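Local structure of cellulose hydrolase (Bacillus licheniformis, 4YZT) at residues A[34-39]-A[70-75]; A[74-79]-A[115-120]; A[87-92]-A[138-143]. The protein hydrolyses internal beta-1,4-glucosidic bonds of cellulose as a family 5 endo-beta-1,4-glucanase. All coordinates share one frame; numbering follows the deposited sequence.

Interaction 1: A[34-39]-A[70-75]; sequences GWNLGN and SVRIPV. With BGC (beta-D-glucopyranose), chain B; BGC (beta-D-glucopyranose), chain C.
Backbone bonds zip Trp35 and Leu37 to the strand 70-73 in parallel register. Trp35 N donates to Ser70 O at 3.1 Å, Arg72 N to Trp35 O at 2.9 Å, and Leu37 N to Arg72 O at 3.0 Å, the last almost straight at 173°. CA-H...O contacts from Gly34, Asn36 and Val71 supplement this ladder.

Asn36 and Arg72 share one face of the sheet, their side chains alongside each other. Arg72 NH1 donates to Asn36 OD1 at 2.9 Å, with the oxygen in the guanidinium plane while the amide itself is turned 79° from it. Arg72 turns CG opposite its backbone N (chi1 176°) and runs on extended to NE, laying CG and CD along that oxygen. The strands are the first two of the GH5 TIM barrel, joined through helix 57-66 as a beta-alpha-beta unit; inside the barrel, salt bridges to Glu158 and Glu271 and a hydrogen bond to Asn161 hold the guanidinium further.

An apolar contact occupies the other face, where Val71 CG1 meets the Trp35 ring edge at CE3, 4.3 Å away.

Toward the sugar, Asn39 ND2 donates to O3 of the chain B glucose at 3.0 Å.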
loop_
_atom_site.group_PDB
_atom_site.type_symbol
_atom_site.label_atom_id
_atom_site.label_comp_id
_atom_site.label_asym_id
_atom_site.label_seq_id
_atom_site.Cartn_x
_atom_site.Cartn_y
_atom_site.Cartn_z
ATOM N N GLY A 34 -11.560 -1.658 4.301
ATOM C CA GLY A 34 -10.936 -2.884 4.773
ATOM C C GLY A 34 -9.431 -2.739 4.958
ATOM O O GLY A 34 -8.826 -1.761 4.501
ATOM N N TRP A 35 -8.827 -3.725 5.619
ATOM C CA TRP A 35 -7.384 -3.729 5.879
ATOM C C TRP A 35 -6.820 -5.143 5.803
ATOM O O TRP A 35 -7.457 -6.087 6.278
ATOM C CB TRP A 35 -7.131 -3.121 7.255
ATOM C CG TRP A 35 -5.734 -3.170 7.791
ATOM C CD1 TRP A 35 -4.754 -2.218 7.632
ATOM C CD2 TRP A 35 -5.181 -4.167 8.666
ATOM N NE1 TRP A 35 -3.621 -2.584 8.333
ATOM C CE2 TRP A 35 -3.860 -3.774 8.973
ATOM C CE3 TRP A 35 -5.667 -5.366 9.196
ATOM C CZ2 TRP A 35 -3.028 -4.527 9.800
ATOM C CZ3 TRP A 35 -4.829 -6.124 10.004
ATOM C CH2 TRP A 35 -3.524 -5.707 10.289
ATOM N N ASN A 36 -5.640 -5.294 5.208
ATOM C CA ASN A 36 -4.989 -6.606 5.076
ATOM C C ASN A 36 -4.005 -6.903 6.193
ATOM O O ASN A 36 -3.194 -6.040 6.543
ATOM C CB ASN A 36 -4.224 -6.710 3.744
ATOM C CG ASN A 36 -5.120 -7.014 2.562
ATOM O OD1 ASN A 36 -5.252 -8.179 2.148
ATOM N ND2 ASN A 36 -5.690 -5.967 1.966
ATOM N N LEU A 37 -4.058 -8.124 6.730
ATOM C CA LEU A 37 -3.031 -8.605 7.654
ATOM C C LEU A 37 -1.888 -9.192 6.832
ATOM O O LEU A 37 -1.705 -10.410 6.778
ATOM C CB LEU A 37 -3.589 -9.659 8.626
ATOM C CG LEU A 37 -2.662 -10.158 9.747
ATOM C CD1 LEU A 37 -2.452 -9.122 10.860
ATOM C CD2 LEU A 37 -3.191 -11.462 10.337
ATOM N N GLY A 38 -1.128 -8.324 6.174
ATOM C CA GLY A 38 -0.126 -8.775 5.216
ATOM C C GLY A 38 1.114 -9.394 5.848
ATOM O O GLY A 38 1.417 -9.141 7.016
ATOM N N ASN A 39 1.815 -10.227 5.073
ATOM C CA ASN A 39 3.101 -10.806 5.475
ATOM C C ASN A 39 3.057 -11.503 6.845
ATOM O O ASN A 39 3.982 -11.372 7.669
ATOM C CB ASN A 39 4.196 -9.716 5.461
ATOM C CG ASN A 39 4.657 -9.350 4.036
ATOM O OD1 ASN A 39 4.000 -9.674 3.045
ATOM N ND2 ASN A 39 5.810 -8.679 3.942
ATOM N N SER A 70 -13.766 -4.219 7.788
ATOM C CA SER A 70 -13.433 -5.568 7.338
ATOM C C SER A 70 -11.924 -5.805 7.342
ATOM O O SER A 70 -11.142 -4.858 7.291
ATOM C CB SER A 70 -14.005 -5.830 5.937
ATOM O OG SER A 70 -13.461 -4.935 4.980
ATOM N N VAL A 71 -11.530 -7.071 7.453
ATOM C CA VAL A 71 -10.133 -7.449 7.358
ATOM C C VAL A 71 -9.978 -8.607 6.379
ATOM O O VAL A 71 -10.837 -9.483 6.283
ATOM C CB VAL A 71 -9.519 -7.836 8.737
ATOM C CG1 VAL A 71 -9.689 -6.691 9.739
ATOM C CG2 VAL A 71 -10.128 -9.120 9.282
ATOM N N ARG A 72 -8.880 -8.578 5.640
ATOM C CA ARG A 72 -8.488 -9.690 4.787
ATOM C C ARG A 72 -7.321 -10.415 5.427
ATOM O O ARG A 72 -6.343 -9.789 5.818
ATOM C CB ARG A 72 -8.112 -9.197 3.388
ATOM C CG ARG A 72 -7.596 -10.263 2.422
ATOM C CD ARG A 72 -7.724 -9.690 1.023
ATOM N NE ARG A 72 -7.352 -10.549 -0.108
ATOM C CZ ARG A 72 -6.171 -10.542 -0.728
ATOM N NH1 ARG A 72 -5.166 -9.785 -0.282
ATOM N NH2 ARG A 72 -5.977 -11.326 -1.793
ATOM N N ILE A 73 -7.443 -11.731 5.552
ATOM C CA ILE A 73 -6.408 -12.544 6.184
ATOM C C ILE A 73 -5.808 -13.477 5.145
ATOM O O ILE A 73 -6.314 -14.581 4.917
ATOM C CB ILE A 73 -6.963 -13.365 7.387
ATOM C CG1 ILE A 73 -7.635 -12.441 8.410
ATOM C CG2 ILE A 73 -5.859 -14.174 8.065
ATOM C CD1 ILE A 73 -8.443 -13.177 9.470
ATOM N N PRO A 74 -4.743 -13.017 4.476
ATOM C CA PRO A 74 -4.093 -13.897 3.501
ATOM C C PRO A 74 -3.420 -15.061 4.196
ATOM O O PRO A 74 -2.786 -14.876 5.237
ATOM C CB PRO A 74 -3.075 -12.975 2.802
ATOM C CG PRO A 74 -2.891 -11.825 3.680
ATOM C CD PRO A 74 -4.177 -11.652 4.464
ATOM N N VAL A 75 -3.566 -16.257 3.628
ATOM C CA VAL A 75 -2.955 -17.459 4.199
ATOM C C VAL A 75 -2.261 -18.271 3.109
ATOM O O VAL A 75 -2.864 -18.608 2.080
ATOM C CB VAL A 75 -3.984 -18.350 4.906
ATOM C CG1 VAL A 75 -3.316 -19.626 5.412
ATOM C CG2 VAL A 75 -4.661 -17.593 6.047
HETATM C C2 BGC B . 4.559 -7.561 0.141
HETATM C C3 BGC B . 6.035 -7.782 0.237
HETATM C C4 BGC B . 6.353 -9.241 0.135
HETATM C C5 BGC B . 5.778 -9.829 -1.141
HETATM C C6 BGC B . 6.061 -11.308 -1.195
HETATM C C1 BGC B . 4.011 -8.162 -1.128
HETATM O O2 BGC B . 4.229 -6.155 0.188
HETATM O O3 BGC B . 6.521 -7.202 1.487
HETATM O O4 BGC B . 7.809 -9.516 0.121
HETATM O O5 BGC B . 4.320 -9.609 -1.237
HETATM O O6 BGC B . 5.710 -11.828 -2.475
HETATM C C2 BGC C . 9.488 -10.792 1.221
HETATM C C3 BGC C . 10.037 -11.177 2.565
HETATM C C4 BGC C . 10.330 -10.005 3.427
HETATM C C5 BGC C . 9.143 -9.090 3.488
HETATM C C6 BGC C . 9.522 -7.849 4.223
HETATM C C1 BGC C . 8.267 -9.940 1.379
HETATM O O2 BGC C . 9.157 -11.947 0.431
HETATM O O3 BGC C . 11.240 -11.954 2.370
HETATM O O4 BGC C . 10.559 -10.368 4.828
HETATM O O5 BGC C . 8.647 -8.746 2.139
HETATM O O6 BGC C . 10.464 -7.155 3.447
#

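Interaction 2: A[74-79]-A[115-120]; sequences PVTWDS and IHHDSW. With BGC (beta-D-glucopyranose), chain D; BGC (beta-D-glucopyranose), chain B.
Asp118 uses both carboxylate oxygens on the backbone of the 74-79 loop. Its OD1 receives Trp77 N at 2.8 Å through the syn lone pair, in a nearly straight bond (165°), whereas the bond from Asp78 N to OD2 is bent and weak; OD2 also accepts from Trp122 NE1. Next to it, Thr76 OG1 accepts His117 N at 3.1 Å. The first torsion of Thr76 (chi1 -61°) sets OG1 beside its own backbone N, and the hydroxyl is hydrogen-bonded to Asp42 O as well. Val75 O takes His116 N at 2.8 Å, the donor standing well above the carbonyl plane.

These segments follow the second and third strands of the TIM barrel, at the end where the sugar binds, and the bonds tie them together beside the sugar-binding pocket. His116 NE2 and O3 of the chain D glucose share a hydrogen bond of 3.1 Å at the ring edge, and ND1 is bonded to Asn114 ND2. Over a face of the same imidazole sits Pro74 CB, a CH-pi contact 3.6 Å from the centroid. Trp77 crosses Ile115 at about a right angle, CD1 to CG1 3.7 Å, while its NE1 is satisfied by Asn114 O.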
loop_
_atom_site.group_PDB
_atom_site.type_symbol
_atom_site.label_atom_id
_atom_site.label_comp_id
_atom_site.label_asym_id
_atom_site.label_seq_id
_atom_site.Cartn_x
_atom_site.Cartn_y
_atom_site.Cartn_z
ATOM N N PRO A 74 -4.743 -13.017 4.476
ATOM C CA PRO A 74 -4.093 -13.897 3.501
ATOM C C PRO A 74 -3.420 -15.061 4.196
ATOM O O PRO A 74 -2.786 -14.876 5.237
ATOM C CB PRO A 74 -3.075 -12.975 2.802
ATOM C CG PRO A 74 -2.891 -11.825 3.680
ATOM C CD PRO A 74 -4.177 -11.652 4.464
ATOM N N VAL A 75 -3.566 -16.257 3.628
ATOM C CA VAL A 75 -2.955 -17.459 4.199
ATOM C C VAL A 75 -2.261 -18.271 3.109
ATOM O O VAL A 75 -2.864 -18.608 2.080
ATOM C CB VAL A 75 -3.984 -18.350 4.906
ATOM C CG1 VAL A 75 -3.316 -19.626 5.412
ATOM C CG2 VAL A 75 -4.661 -17.593 6.047
ATOM N N THR A 76 -0.987 -18.559 3.331
ATOM C CA THR A 76 -0.246 -19.430 2.441
ATOM C C THR A 76 -0.219 -20.814 3.075
ATOM O O THR A 76 0.326 -20.998 4.168
ATOM C CB THR A 76 1.166 -18.885 2.182
ATOM O OG1 THR A 76 1.053 -17.594 1.561
ATOM C CG2 THR A 76 1.966 -19.826 1.272
ATOM N N TRP A 77 -0.838 -21.783 2.403
ATOM C CA TRP A 77 -1.038 -23.111 2.985
ATOM C C TRP A 77 0.123 -24.067 2.711
ATOM O O TRP A 77 0.333 -25.024 3.465
ATOM C CB TRP A 77 -2.365 -23.715 2.466
ATOM C CG TRP A 77 -3.570 -22.855 2.853
ATOM C CD1 TRP A 77 -4.047 -21.760 2.181
ATOM C CD2 TRP A 77 -4.408 -23.011 4.005
ATOM N NE1 TRP A 77 -5.125 -21.228 2.849
ATOM C CE2 TRP A 77 -5.368 -21.974 3.971
ATOM C CE3 TRP A 77 -4.433 -23.914 5.069
ATOM C CZ2 TRP A 77 -6.353 -21.834 4.949
ATOM C CZ3 TRP A 77 -5.411 -23.774 6.038
ATOM C CH2 TRP A 77 -6.360 -22.746 5.970
ATOM N N ASP A 78 0.866 -23.777 1.644
ATOM C CA ASP A 78 1.949 -24.619 1.089
ATOM C C ASP A 78 2.693 -25.572 2.043
ATOM O O ASP A 78 2.554 -26.798 1.946
ATOM C CB ASP A 78 2.975 -23.693 0.418
ATOM C CG ASP A 78 4.087 -24.451 -0.292
ATOM O OD1 ASP A 78 3.781 -25.367 -1.088
ATOM O OD2 ASP A 78 5.271 -24.114 -0.060
ATOM N N SER A 79 3.479 -25.033 2.969
ATOM C CA SER A 79 4.347 -25.888 3.780
ATOM C C SER A 79 3.547 -26.725 4.774
ATOM O O SER A 79 4.083 -27.654 5.385
ATOM C CB SER A 79 5.398 -25.057 4.528
ATOM O OG SER A 79 4.866 -24.461 5.702
ATOM N N ILE A 115 -6.565 -18.401 -0.117
ATOM C CA ILE A 115 -5.336 -19.123 -0.408
ATOM C C ILE A 115 -4.416 -18.108 -1.101
ATOM O O ILE A 115 -4.799 -17.521 -2.112
ATOM C CB ILE A 115 -5.581 -20.349 -1.313
ATOM C CG1 ILE A 115 -6.448 -21.396 -0.590
ATOM C CG2 ILE A 115 -4.255 -20.943 -1.809
ATOM C CD1 ILE A 115 -6.615 -22.711 -1.358
ATOM N N HIS A 116 -3.219 -17.881 -0.559
ATOM C CA HIS A 116 -2.420 -16.756 -1.021
ATOM C C HIS A 116 -1.207 -17.163 -1.877
ATOM O O HIS A 116 -1.354 -17.410 -3.087
ATOM C CB HIS A 116 -1.988 -15.896 0.189
ATOM C CG HIS A 116 -1.747 -14.455 -0.159
ATOM N ND1 HIS A 116 -2.773 -13.568 -0.418
ATOM C CD2 HIS A 116 -0.597 -13.762 -0.342
ATOM C CE1 HIS A 116 -2.265 -12.385 -0.708
ATOM N NE2 HIS A 116 -0.944 -12.474 -0.664
ATOM N N HIS A 117 -0.016 -17.251 -1.283
ATOM C CA HIS A 117 1.188 -17.434 -2.107
ATOM C C HIS A 117 1.351 -18.846 -2.663
ATOM O O HIS A 117 2.253 -19.096 -3.474
ATOM C CB HIS A 117 2.432 -17.021 -1.330
ATOM C CG HIS A 117 2.561 -15.534 -1.180
ATOM N ND1 HIS A 117 2.242 -14.660 -2.195
ATOM C CD2 HIS A 117 2.954 -14.772 -0.130
ATOM C CE1 HIS A 117 2.439 -13.417 -1.780
ATOM N NE2 HIS A 117 2.866 -13.460 -0.532
ATOM N N ASP A 118 0.457 -19.754 -2.273
ATOM C CA ASP A 118 0.295 -21.009 -3.001
ATOM C C ASP A 118 0.162 -20.776 -4.509
ATOM O O ASP A 118 0.556 -21.629 -5.311
ATOM C CB ASP A 118 -0.931 -21.752 -2.492
ATOM C CG ASP A 118 -0.891 -21.951 -1.003
ATOM O OD1 ASP A 118 -1.358 -21.040 -0.270
ATOM O OD2 ASP A 118 -0.378 -23.007 -0.584
ATOM N N SER A 119 -0.383 -19.619 -4.883
ATOM C CA SER A 119 -0.593 -19.279 -6.296
ATOM C C SER A 119 0.669 -19.499 -7.143
ATOM O O SER A 119 0.606 -20.107 -8.215
ATOM C CB SER A 119 -1.060 -17.824 -6.437
ATOM O OG SER A 119 -0.041 -16.923 -6.014
ATOM N N TRP A 120 1.818 -19.035 -6.654
ATOM C CA TRP A 120 3.056 -19.215 -7.409
ATOM C C TRP A 120 3.942 -20.310 -6.822
ATOM O O TRP A 120 4.800 -20.846 -7.515
ATOM C CB TRP A 120 3.834 -17.891 -7.507
ATOM C CG TRP A 120 4.092 -17.209 -6.206
ATOM C CD1 TRP A 120 3.306 -16.259 -5.610
ATOM C CD2 TRP A 120 5.222 -17.403 -5.332
ATOM N NE1 TRP A 120 3.873 -15.862 -4.415
ATOM C CE2 TRP A 120 5.040 -16.547 -4.220
ATOM C CE3 TRP A 120 6.350 -18.231 -5.370
ATOM C CZ2 TRP A 120 5.955 -16.485 -3.162
ATOM C CZ3 TRP A 120 7.265 -18.164 -4.312
ATOM C CH2 TRP A 120 7.060 -17.293 -3.231
HETATM C C2 BGC D . 0.272 -9.637 -3.558
HETATM C C3 BGC D . 0.889 -9.221 -2.270
HETATM C C4 BGC D . 2.069 -8.380 -2.481
HETATM C C5 BGC D . 1.663 -7.160 -3.309
HETATM C C6 BGC D . 2.738 -6.133 -3.542
HETATM C C1 BGC D . -0.007 -8.344 -4.274
HETATM O O1 BGC D . -0.917 -8.402 -5.332
HETATM O O2 BGC D . -1.011 -10.310 -3.358
HETATM O O3 BGC D . 1.201 -10.388 -1.386
HETATM O O4 BGC D . 2.608 -7.993 -1.166
HETATM O O5 BGC D . 1.216 -7.654 -4.611
HETATM O O6 BGC D . 3.726 -6.733 -4.364
HETATM C C2 BGC B . 4.559 -7.561 0.141
HETATM C C3 BGC B . 6.035 -7.782 0.237
HETATM C C4 BGC B . 6.353 -9.241 0.135
HETATM C C5 BGC B . 5.778 -9.829 -1.141
HETATM C C6 BGC B . 6.061 -11.308 -1.195
HETATM C C1 BGC B . 4.011 -8.162 -1.128
HETATM O O2 BGC B . 4.229 -6.155 0.188
HETATM O O3 BGC B . 6.521 -7.202 1.487
HETATM O O4 BGC B . 7.809 -9.516 0.121
HETATM O O5 BGC B . 4.320 -9.609 -1.237
HETATM O O6 BGC B . 5.710 -11.828 -2.475
#

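Interaction 3: A[87-92]-A[138-143]; sequences YPIDTD and GKVWKQ
Gln143 reaches from helix 130-147 to the chain just ahead of helix 91-105 and grips its backbone with both ends of the side-chain amide. Its OE1 accepts Ile89 N at 2.8 Å in a nearly straight bond (172°), and its NE2 donates to Tyr87 O, also at 2.8 Å. The two helices belong to the outer layer of the TIM barrel, and the amide bridges two residues that flank Pro88.

The bonds differ in geometry. Ile89 N approaches OE1 at a modest tilt from the plane of the amide, whereas NE2 stands above the carbonyl plane of Tyr87 although that carbonyl oxygen lies in the plane of the glutamine amide. OE1 also rests 3.5 Å from Pro88 CA.

Apolar contacts flank this polar bridge. The side chains of Ile89 and Gln143 run antiparallel, bringing Ile89 CD1 to 3.8 Å from Gln143 CB; the same methyl meets Val140 CG1 at 4.1 Å. Lys139 passes aslant of Tyr87 and sets its CD against the ring edge at CD2, 3.8 Å away and in the ring plane.

Further out, Lys139 is extended beyond CG, and its NZ forms a salt bridge with Asp135 and a hydrogen bond to Pro85 O. The Tyr87 ring also packs on Asp135 and Lys136, and Val140 on Ile81 and Ile115. At the other end of the 87-92 segment, Asp90 is the N-cap of helix 91-105, its OD1 accepting Trp93 N.

The rotation of the glutamine amide is fixed from within its own helix too: one turn earlier, Lys139 O accepts a second bond from Gln143 NE2, at 3.2 Å.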
loop_
_atom_site.group_PDB
_atom_site.type_symbol
_atom_site.label_atom_id
_atom_site.label_comp_id
_atom_site.label_asym_id
_atom_site.label_seq_id
_atom_site.Cartn_x
_atom_site.Cartn_y
_atom_site.Cartn_z
ATOM N N TYR A 87 -3.613 -35.070 0.725
ATOM C CA TYR A 87 -3.070 -33.740 1.027
ATOM C C TYR A 87 -3.595 -33.154 2.353
ATOM O O TYR A 87 -4.074 -32.010 2.390
ATOM C CB TYR A 87 -3.378 -32.774 -0.127
ATOM C CG TYR A 87 -2.839 -33.224 -1.483
ATOM C CD1 TYR A 87 -1.479 -33.150 -1.789
ATOM C CD2 TYR A 87 -3.699 -33.715 -2.455
ATOM C CE1 TYR A 87 -0.993 -33.563 -3.045
ATOM C CE2 TYR A 87 -3.231 -34.119 -3.698
ATOM C CZ TYR A 87 -1.884 -34.037 -3.987
ATOM O OH TYR A 87 -1.455 -34.449 -5.225
ATOM N N PRO A 88 -3.506 -33.936 3.447
ATOM C CA PRO A 88 -4.076 -33.445 4.705
ATOM C C PRO A 88 -3.368 -32.181 5.184
ATOM O O PRO A 88 -2.141 -32.123 5.191
ATOM C CB PRO A 88 -3.854 -34.616 5.669
ATOM C CG PRO A 88 -2.642 -35.305 5.144
ATOM C CD PRO A 88 -2.727 -35.175 3.641
ATOM N N ILE A 89 -4.143 -31.164 5.551
ATOM C CA ILE A 89 -3.559 -29.952 6.098
ATOM C C ILE A 89 -3.198 -30.211 7.561
ATOM O O ILE A 89 -3.990 -30.789 8.312
ATOM C CB ILE A 89 -4.513 -28.749 5.960
ATOM C CG1 ILE A 89 -4.689 -28.392 4.486
ATOM C CG2 ILE A 89 -3.987 -27.551 6.731
ATOM C CD1 ILE A 89 -5.928 -27.562 4.171
ATOM N N ASP A 90 -1.977 -29.818 7.928
ATOM C CA ASP A 90 -1.478 -29.925 9.292
ATOM C C ASP A 90 -2.486 -29.399 10.322
ATOM O O ASP A 90 -2.967 -28.280 10.201
ATOM C CB ASP A 90 -0.168 -29.158 9.402
ATOM C CG ASP A 90 0.407 -29.184 10.792
ATOM O OD1 ASP A 90 0.047 -28.292 11.590
ATOM O OD2 ASP A 90 1.227 -30.088 11.090
ATOM N N THR A 91 -2.786 -30.211 11.332
ATOM C CA THR A 91 -3.823 -29.892 12.305
ATOM C C THR A 91 -3.510 -28.630 13.107
ATOM O O THR A 91 -4.403 -27.806 13.361
ATOM C CB THR A 91 -4.043 -31.064 13.285
ATOM O OG1 THR A 91 -4.427 -32.230 12.549
ATOM C CG2 THR A 91 -5.141 -30.732 14.280
ATOM N N ASP A 92 -2.253 -28.470 13.511
ATOM C CA ASP A 92 -1.886 -27.289 14.284
ATOM C C ASP A 92 -2.016 -26.020 13.448
ATOM O O ASP A 92 -2.384 -24.969 13.970
ATOM C CB ASP A 92 -0.464 -27.415 14.824
ATOM C CG ASP A 92 -0.350 -28.449 15.928
ATOM O OD1 ASP A 92 -1.284 -28.561 16.759
ATOM O OD2 ASP A 92 0.684 -29.154 15.962
ATOM N N GLY A 138 -8.533 -28.819 -5.152
ATOM C CA GLY A 138 -9.842 -29.261 -4.709
ATOM C C GLY A 138 -9.817 -29.894 -3.326
ATOM O O GLY A 138 -10.672 -29.614 -2.482
ATOM N N LYS A 139 -8.829 -30.742 -3.077
ATOM C CA LYS A 139 -8.760 -31.415 -1.784
ATOM C C LYS A 139 -8.390 -30.430 -0.671
ATOM O O LYS A 139 -8.850 -30.574 0.464
ATOM C CB LYS A 139 -7.780 -32.588 -1.840
ATOM C CG LYS A 139 -8.329 -33.775 -2.653
ATOM C CD LYS A 139 -7.308 -34.874 -2.865
ATOM C CE LYS A 139 -7.891 -36.054 -3.674
ATOM N NZ LYS A 139 -6.819 -36.965 -4.227
ATOM N N VAL A 140 -7.581 -29.426 -1.004
ATOM C CA VAL A 140 -7.249 -28.364 -0.066
ATOM C C VAL A 140 -8.493 -27.518 0.240
ATOM O O VAL A 140 -8.798 -27.278 1.407
ATOM C CB VAL A 140 -6.109 -27.463 -0.601
ATOM C CG1 VAL A 140 -5.909 -26.211 0.284
ATOM C CG2 VAL A 140 -4.807 -28.264 -0.720
ATOM N N TRP A 141 -9.224 -27.094 -0.792
ATOM C CA TRP A 141 -10.384 -26.240 -0.558
ATOM C C TRP A 141 -11.503 -26.994 0.159
ATOM O O TRP A 141 -12.193 -26.400 0.981
ATOM C CB TRP A 141 -10.907 -25.615 -1.869
ATOM C CG TRP A 141 -10.592 -24.141 -1.945
ATOM C CD1 TRP A 141 -9.835 -23.504 -2.891
ATOM C CD2 TRP A 141 -10.987 -23.131 -0.999
ATOM N NE1 TRP A 141 -9.749 -22.154 -2.594
ATOM C CE2 TRP A 141 -10.445 -21.904 -1.440
ATOM C CE3 TRP A 141 -11.749 -23.149 0.176
ATOM C CZ2 TRP A 141 -10.642 -20.701 -0.744
ATOM C CZ3 TRP A 141 -11.943 -21.960 0.863
ATOM C CH2 TRP A 141 -11.389 -20.752 0.401
ATOM N N LYS A 142 -11.679 -28.289 -0.118
ATOM C CA LYS A 142 -12.718 -29.032 0.603
ATOM C C LYS A 142 -12.380 -29.024 2.097
ATOM O O LYS A 142 -13.260 -28.835 2.926
ATOM C CB LYS A 142 -12.877 -30.471 0.079
ATOM C CG LYS A 142 -14.070 -31.207 0.693
ATOM C CD LYS A 142 -14.180 -32.642 0.172
ATOM C CE LYS A 142 -14.631 -32.688 -1.278
ATOM N N GLN A 143 -11.099 -29.165 2.439
ATOM C CA GLN A 143 -10.708 -29.139 3.854
ATOM C C GLN A 143 -10.967 -27.785 4.522
ATOM O O GLN A 143 -11.464 -27.719 5.666
ATOM C CB GLN A 143 -9.228 -29.514 4.010
ATOM C CG GLN A 143 -8.946 -30.991 3.775
ATOM C CD GLN A 143 -7.469 -31.325 3.907
ATOM O OE1 GLN A 143 -6.930 -31.386 5.010
ATOM N NE2 GLN A 143 -6.805 -31.540 2.769
#

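In the fold
All three contacts lie in the GH5 TIM barrel and lead from its interior to its outer helical layer. Interaction 1 pairs the first two strands; interaction 2, about 13 Å away centre to centre, shares Pro74 and Val75 with it and joins the segments that follow strands 70-73 and 110-114. Both touch the chain B glucose, so strand pairing passes directly into the sugar-binding site. Interaction 3, its centre about 12 Å from that of interaction 2 and about 21 Å from that of interaction 1, lies between the chain just before helix 91-105 and helix 130-147. Its segments alternate with those of interaction 2 along the chain, and packing of Ile115 on Trp141 and of Trp77 on Ile89 connects the two.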